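PDB 6IUY: glycerol-3-phosphate dehydrogenase [NAD(+)] from Dunaliella salina, which probably interconverts sn-glycerol 3-phosphate and dihydroxyacetone phosphate with NAD(+), and through its dehydrogenase-phosphatase di-domain structure enables direct conversion of dihydroxyacetone phosphate to glycerol. Local coordinates for residues Leu29-Gln34 with Tyr198-Met203; Gly287-Lys292 with Gly434-Gln439. All blocks are in the same frame, centred on the assembly; numbering follows the deposited sequence.

Interaction 1 (Leu29-Gln34 with Tyr198-Met203)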
loop_
_atom_site.group_PDB
_atom_site.type_symbol
_atom_site.label_atom_id
_atom_site.label_comp_id
_atom_site.label_asym_id
_atom_site.label_seq_id
_atom_site.Cartn_x
_atom_site.Cartn_y
_atom_site.Cartn_z
ATOM N N LEU A 29 -6.787 7.851 -43.641
ATOM C CA LEU A 29 -5.407 7.586 -43.239
ATOM C C LEU A 29 -5.270 7.701 -41.729
ATOM O O LEU A 29 -4.564 6.916 -41.096
ATOM C CB LEU A 29 -4.425 8.543 -43.918
ATOM C CG LEU A 29 -2.956 8.268 -43.564
ATOM C CD1 LEU A 29 -2.579 6.832 -43.914
ATOM C CD2 LEU A 29 -1.997 9.264 -44.233
ATOM N N ASP A 30 -5.954 8.676 -41.154
ATOM C CA ASP A 30 -5.962 8.833 -39.710
ATOM C C ASP A 30 -6.536 7.579 -39.032
ATOM O O ASP A 30 -5.951 7.062 -38.074
ATOM C CB ASP A 30 -6.763 10.078 -39.316
ATOM C CG ASP A 30 -6.455 10.553 -37.906
ATOM O OD1 ASP A 30 -7.414 10.902 -37.179
ATOM O OD2 ASP A 30 -5.260 10.593 -37.528
ATOM N N LEU A 31 -7.670 7.090 -39.541
ATOM C CA LEU A 31 -8.326 5.909 -38.971
ATOM C C LEU A 31 -7.447 4.664 -39.054
ATOM O O LEU A 31 -7.472 3.819 -38.162
ATOM C CB LEU A 31 -9.658 5.635 -39.663
ATOM C CG LEU A 31 -10.855 6.443 -39.189
ATOM C CD1 LEU A 31 -12.072 6.096 -40.027
ATOM C CD2 LEU A 31 -11.128 6.179 -37.715
ATOM N N TRP A 32 -6.670 4.562 -40.127
ATOM C CA TRP A 32 -5.730 3.471 -40.297
ATOM C C TRP A 32 -4.621 3.547 -39.262
ATOM O O TRP A 32 -4.228 2.540 -38.671
ATOM C CB TRP A 32 -5.127 3.509 -41.691
ATOM C CG TRP A 32 -4.036 2.523 -41.902
ATOM C CD1 TRP A 32 -2.731 2.795 -42.199
ATOM C CD2 TRP A 32 -4.146 1.097 -41.849
ATOM N NE1 TRP A 32 -2.023 1.624 -42.349
ATOM C CE2 TRP A 32 -2.868 0.567 -42.128
ATOM C CE3 TRP A 32 -5.200 0.214 -41.589
ATOM C CZ2 TRP A 32 -2.612 -0.808 -42.149
ATOM C CZ3 TRP A 32 -4.943 -1.161 -41.616
ATOM C CH2 TRP A 32 -3.662 -1.652 -41.898
ATOM N N GLN A 33 -4.113 4.756 -39.054
ATOM C CA GLN A 33 -2.997 4.966 -38.151
ATOM C C GLN A 33 -3.436 4.885 -36.688
ATOM O O GLN A 33 -2.671 4.452 -35.815
ATOM C CB GLN A 33 -2.332 6.318 -38.450
ATOM C CG GLN A 33 -1.419 6.274 -39.672
ATOM C CD GLN A 33 -0.718 7.599 -39.949
ATOM O OE1 GLN A 33 -1.045 8.634 -39.364
ATOM N NE2 GLN A 33 0.244 7.568 -40.861
ATOM N N GLN A 34 -4.674 5.292 -36.437
ATOM C CA GLN A 34 -5.216 5.350 -35.089
ATOM C C GLN A 34 -6.090 4.125 -34.803
ATOM O O GLN A 34 -6.929 4.150 -33.908
ATOM C CB GLN A 34 -6.027 6.634 -34.918
ATOM C CG GLN A 34 -5.820 7.341 -33.602
ATOM C CD GLN A 34 -4.465 7.997 -33.520
ATOM O OE1 GLN A 34 -3.912 8.428 -34.535
ATOM N NE2 GLN A 34 -3.912 8.070 -32.310
ATOM N N TYR A 198 -12.700 -1.035 -28.123
ATOM C CA TYR A 198 -12.178 -0.554 -29.402
ATOM C C TYR A 198 -13.126 0.467 -29.987
ATOM O O TYR A 198 -14.336 0.273 -29.933
ATOM C CB TYR A 198 -11.985 -1.709 -30.388
ATOM C CG TYR A 198 -11.043 -2.773 -29.893
ATOM C CD1 TYR A 198 -10.035 -2.454 -28.993
ATOM C CD2 TYR A 198 -11.162 -4.092 -30.315
ATOM C CE1 TYR A 198 -9.170 -3.408 -28.524
ATOM C CE2 TYR A 198 -10.297 -5.064 -29.851
ATOM C CZ TYR A 198 -9.299 -4.714 -28.952
ATOM O OH TYR A 198 -8.415 -5.657 -28.468
ATOM N N ASN A 199 -12.590 1.554 -30.535
ATOM C CA ASN A 199 -13.440 2.591 -31.105
ATOM C C ASN A 199 -13.257 2.728 -32.618
ATOM O O ASN A 199 -14.224 2.925 -33.358
ATOM C CB ASN A 199 -13.180 3.922 -30.405
ATOM C CG ASN A 199 -13.622 3.907 -28.941
ATOM O OD1 ASN A 199 -14.783 3.621 -28.634
ATOM N ND2 ASN A 199 -12.690 4.196 -28.033
ATOM N N ASN A 200 -12.016 2.620 -33.074
ATOM C CA ASN A 200 -11.731 2.606 -34.501
ATOM C C ASN A 200 -11.441 1.198 -34.993
ATOM O O ASN A 200 -10.389 0.643 -34.688
ATOM C CB ASN A 200 -10.548 3.518 -34.820
ATOM C CG ASN A 200 -10.706 4.892 -34.221
ATOM O OD1 ASN A 200 -11.809 5.442 -34.194
ATOM N ND2 ASN A 200 -9.609 5.449 -33.711
ATOM N N ILE A 201 -12.376 0.636 -35.757
ATOM C CA ILE A 201 -12.226 -0.707 -36.316
ATOM C C ILE A 201 -12.244 -0.651 -37.847
ATOM O O ILE A 201 -13.141 -0.064 -38.444
ATOM C CB ILE A 201 -13.341 -1.663 -35.820
ATOM C CG1 ILE A 201 -13.467 -1.597 -34.294
ATOM C CG2 ILE A 201 -13.055 -3.083 -36.265
ATOM C CD1 ILE A 201 -14.711 -2.263 -33.753
ATOM N N ILE A 202 -11.246 -1.270 -38.466
ATOM C CA ILE A 202 -11.046 -1.201 -39.900
ATOM C C ILE A 202 -11.465 -2.529 -40.505
ATOM O O ILE A 202 -11.224 -3.578 -39.893
ATOM C CB ILE A 202 -9.550 -0.917 -40.266
ATOM C CG1 ILE A 202 -8.976 0.246 -39.443
ATOM C CG2 ILE A 202 -9.362 -0.713 -41.779
ATOM C CD1 ILE A 202 -9.753 1.548 -39.538
ATOM N N MET A 203 -12.096 -2.497 -41.686
ATOM C CA MET A 203 -12.325 -3.732 -42.433
ATOM C C MET A 203 -11.437 -3.766 -43.672
ATOM O O MET A 203 -11.399 -2.805 -44.450
ATOM C CB MET A 203 -13.798 -3.895 -42.831
ATOM C CG MET A 203 -14.091 -5.198 -43.615
ATOM S SD MET A 203 -14.228 -6.682 -42.574
ATOM C CE MET A 203 -13.014 -7.771 -43.307
#

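Interaction 2 (Gly287-Lys292 with Gly434-Gln439)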
loop_
_atom_site.group_PDB
_atom_site.type_symbol
_atom_site.label_atom_id
_atom_site.label_comp_id
_atom_site.label_asym_id
_atom_site.label_seq_id
_atom_site.Cartn_x
_atom_site.Cartn_y
_atom_site.Cartn_z
ATOM N N GLY A 287 7.401 -3.427 -39.734
ATOM C CA GLY A 287 6.503 -2.307 -39.496
ATOM C C GLY A 287 6.716 -1.587 -38.175
ATOM O O GLY A 287 5.748 -1.256 -37.506
ATOM N N SER A 288 7.976 -1.331 -37.818
ATOM C CA SER A 288 8.330 -0.784 -36.504
ATOM C C SER A 288 7.476 0.391 -36.080
ATOM O O SER A 288 7.288 1.330 -36.857
ATOM C CB SER A 288 9.792 -0.340 -36.485
ATOM O OG SER A 288 10.079 0.377 -35.291
ATOM N N VAL A 289 6.973 0.358 -34.843
ATOM C CA VAL A 289 6.202 1.493 -34.352
ATOM C C VAL A 289 7.095 2.682 -33.931
ATOM O O VAL A 289 6.573 3.771 -33.666
ATOM C CB VAL A 289 5.288 1.090 -33.170
ATOM C CG1 VAL A 289 6.099 0.804 -31.932
ATOM C CG2 VAL A 289 4.267 2.183 -32.883
ATOM N N PHE A 290 8.420 2.493 -33.873
ATOM C CA PHE A 290 9.329 3.596 -33.487
ATOM C C PHE A 290 10.448 3.884 -34.501
ATOM O O PHE A 290 11.033 2.961 -35.080
ATOM C CB PHE A 290 10.001 3.322 -32.129
ATOM C CG PHE A 290 9.041 3.070 -31.018
ATOM C CD1 PHE A 290 8.230 4.078 -30.559
ATOM C CD2 PHE A 290 8.969 1.825 -30.420
ATOM C CE1 PHE A 290 7.348 3.851 -29.549
ATOM C CE2 PHE A 290 8.088 1.594 -29.402
ATOM C CZ PHE A 290 7.275 2.601 -28.968
ATOM N N GLU A 291 10.758 5.166 -34.675
ATOM C CA GLU A 291 12.003 5.564 -35.338
ATOM C C GLU A 291 13.174 5.009 -34.540
ATOM O O GLU A 291 13.128 4.998 -33.310
ATOM C CB GLU A 291 12.111 7.086 -35.452
ATOM C CG GLU A 291 11.534 7.663 -36.733
ATOM C CD GLU A 291 12.167 7.053 -37.985
ATOM O OE1 GLU A 291 13.416 6.997 -38.069
ATOM O OE2 GLU A 291 11.414 6.614 -38.888
ATOM N N LYS A 292 14.210 4.536 -35.224
ATOM C CA LYS A 292 15.346 3.941 -34.529
ATOM C C LYS A 292 16.077 4.968 -33.679
ATOM O O LYS A 292 16.501 4.683 -32.554
ATOM C CB LYS A 292 16.329 3.303 -35.508
ATOM C CG LYS A 292 17.489 2.627 -34.793
ATOM C CD LYS A 292 18.456 1.959 -35.759
ATOM C CE LYS A 292 19.537 1.199 -35.006
ATOM N NZ LYS A 292 20.428 0.430 -35.932
ATOM N N GLY A 434 -0.806 3.916 -22.928
ATOM C CA GLY A 434 -0.173 2.957 -22.044
ATOM C C GLY A 434 0.566 1.883 -22.794
ATOM O O GLY A 434 1.699 1.554 -22.465
ATOM N N SER A 435 -0.070 1.354 -23.832
ATOM C CA SER A 435 0.529 0.309 -24.649
ATOM C C SER A 435 1.834 0.758 -25.345
ATOM O O SER A 435 2.833 0.023 -25.376
ATOM C CB SER A 435 -0.486 -0.160 -25.698
ATOM O OG SER A 435 0.143 -1.010 -26.645
ATOM N N LEU A 436 1.803 1.950 -25.931
ATOM C CA LEU A 436 2.973 2.550 -26.573
ATOM C C LEU A 436 4.110 2.757 -25.569
ATOM O O LEU A 436 5.220 2.261 -25.751
ATOM C CB LEU A 436 2.582 3.891 -27.209
ATOM C CG LEU A 436 3.612 4.606 -28.096
ATOM C CD1 LEU A 436 3.720 3.911 -29.446
ATOM C CD2 LEU A 436 3.267 6.093 -28.265
ATOM N N TRP A 437 3.816 3.478 -24.492
ATOM C CA TRP A 437 4.812 3.723 -23.453
ATOM C C TRP A 437 5.407 2.439 -22.877
ATOM O O TRP A 437 6.620 2.360 -22.636
ATOM C CB TRP A 437 4.207 4.571 -22.344
ATOM C CG TRP A 437 3.847 5.939 -22.804
ATOM C CD1 TRP A 437 2.650 6.568 -22.655
ATOM C CD2 TRP A 437 4.694 6.853 -23.523
ATOM N NE1 TRP A 437 2.707 7.829 -23.210
ATOM C CE2 TRP A 437 3.947 8.014 -23.757
ATOM C CE3 TRP A 437 6.014 6.797 -23.968
ATOM C CZ2 TRP A 437 4.480 9.116 -24.431
ATOM C CZ3 TRP A 437 6.543 7.898 -24.615
ATOM C CH2 TRP A 437 5.778 9.034 -24.849
ATOM N N GLN A 438 4.580 1.421 -22.665
ATOM C CA GLN A 438 5.101 0.190 -22.092
ATOM C C GLN A 438 6.079 -0.465 -23.034
ATOM O O GLN A 438 7.136 -0.951 -22.603
ATOM C CB GLN A 438 3.983 -0.794 -21.743
ATOM C CG GLN A 438 4.513 -2.093 -21.134
ATOM C CD GLN A 438 3.394 -3.028 -20.668
ATOM O OE1 GLN A 438 2.258 -2.945 -21.138
ATOM N NE2 GLN A 438 3.719 -3.916 -19.746
ATOM N N GLN A 439 5.735 -0.494 -24.321
ATOM C CA GLN A 439 6.636 -1.050 -25.326
ATOM C C GLN A 439 7.926 -0.223 -25.374
ATOM O O GLN A 439 8.998 -0.767 -25.538
ATOM C CB GLN A 439 5.965 -1.107 -26.714
ATOM C CG GLN A 439 6.899 -1.596 -27.845
ATOM C CD GLN A 439 6.173 -1.817 -29.190
ATOM O OE1 GLN A 439 4.954 -1.622 -29.298
ATOM N NE2 GLN A 439 6.927 -2.225 -30.211
#

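Interaction 1 (Leu29-Gln34 with Tyr198-Met203)
With CG of N200 anti to its carbonyl carbon (chi1 -50°) and the amide turned by a chi2 of -38°, ND2 is delivered to the backbone oxygen of Q34, just where the helix ending at Q33 gives way to loop. The bond from N200 ND2 to Q34 O measures 3.0 Å and is nearly straight, 175° at the hydrogen. The acceptor lies in the plane of the N200 amide, whereas the donor stands well above the Q34 carbonyl plane. L31 CD2 lies over one face of the same amide, 3.7 Å from N200 OD1, the two side chains crossing at about a right angle. An alanine here would take away that N-H and the flat surface beside L31, which would probably leave the Q34 carbonyl without its mate in this contact and the leucine methyl short of packing. Two residues on, I202 sends its two branches to different neighbours. I202 CD1 lies 3.5 Å from L31 O. I202 CG2 comes to the edge of the indole, 4.3 Å from W32 CE3. The indole NE1 has its own partner, L250 O. N200 and I202 both pair through their backbones with strand 37-40, so the contact lays helix 26-33 against strand 201-205, the neighbour of 37-40 in the parallel sheet of a Rossmann-like, haloacid dehalogenase-type domain.

Interaction 2 (Gly287-Lys292 with Gly434-Gln439)
L436 is the first residue of helical segment 434-439 to meet V289 and F290, and its chi1 of -172° sets CG opposite the backbone N, which brings the end of the branch up to both. Its CD1 does most of the touching, lying 3.9 Å from V289 CG2 and 3.6 Å from F290 CE1. The methyl approaches the phenyl ring obliquely. The backbone takes part as well: L436 O lies in the plane of the F290 ring at its edge, 3.8 Å from CZ. One helical turn further on, Q439 has an extended chain running antiparallel alongside the F290 side chain. Its CG sits at the ring edge, 3.7 Å from F290 CE2, and the amide end lies beside V289 CG1, its plane turned 78° from the ring. V289 thus meets both helix residues, one with each methyl. CG1 also lies over one face of the F290 ring, its own neighbour in sequence, so the valine backs the ring that the helix borders at its edge. Within 287-292, S288 OG donates to F290 O at 2.8 Å, in the carbonyl plane and on a lone pair. Y257, on strand 257-262, touches V289, F290 and L436; F290 also rests on T279 and A282 of helix 266-282, and L436 on K374 of strand 374-377, so helix 431-441 sits beside these two interior strands, with F290 between it and helix 266-282.

In the fold
The two contacts illustrate how one chain builds two sheet-based domains in series, each with a contact between distant parts of the sequence: interaction 1 is complete before interaction 2 opens. Their centres lie about 17 Å apart and their nearest atoms about 8 Å, so they do not touch. Interaction 1 belongs to the phosphatase-like half, where the side chain of I202 is about 11 Å from that of D41; with D43 and D206, this aspartate binds magnesium. Interaction 2 belongs to the dehydrogenase half and lies away from the sites of NAD and dihydroxyacetone phosphate. A link between the halves comes from G287, whose carbonyl oxygen accepts a hydrogen bond from R124.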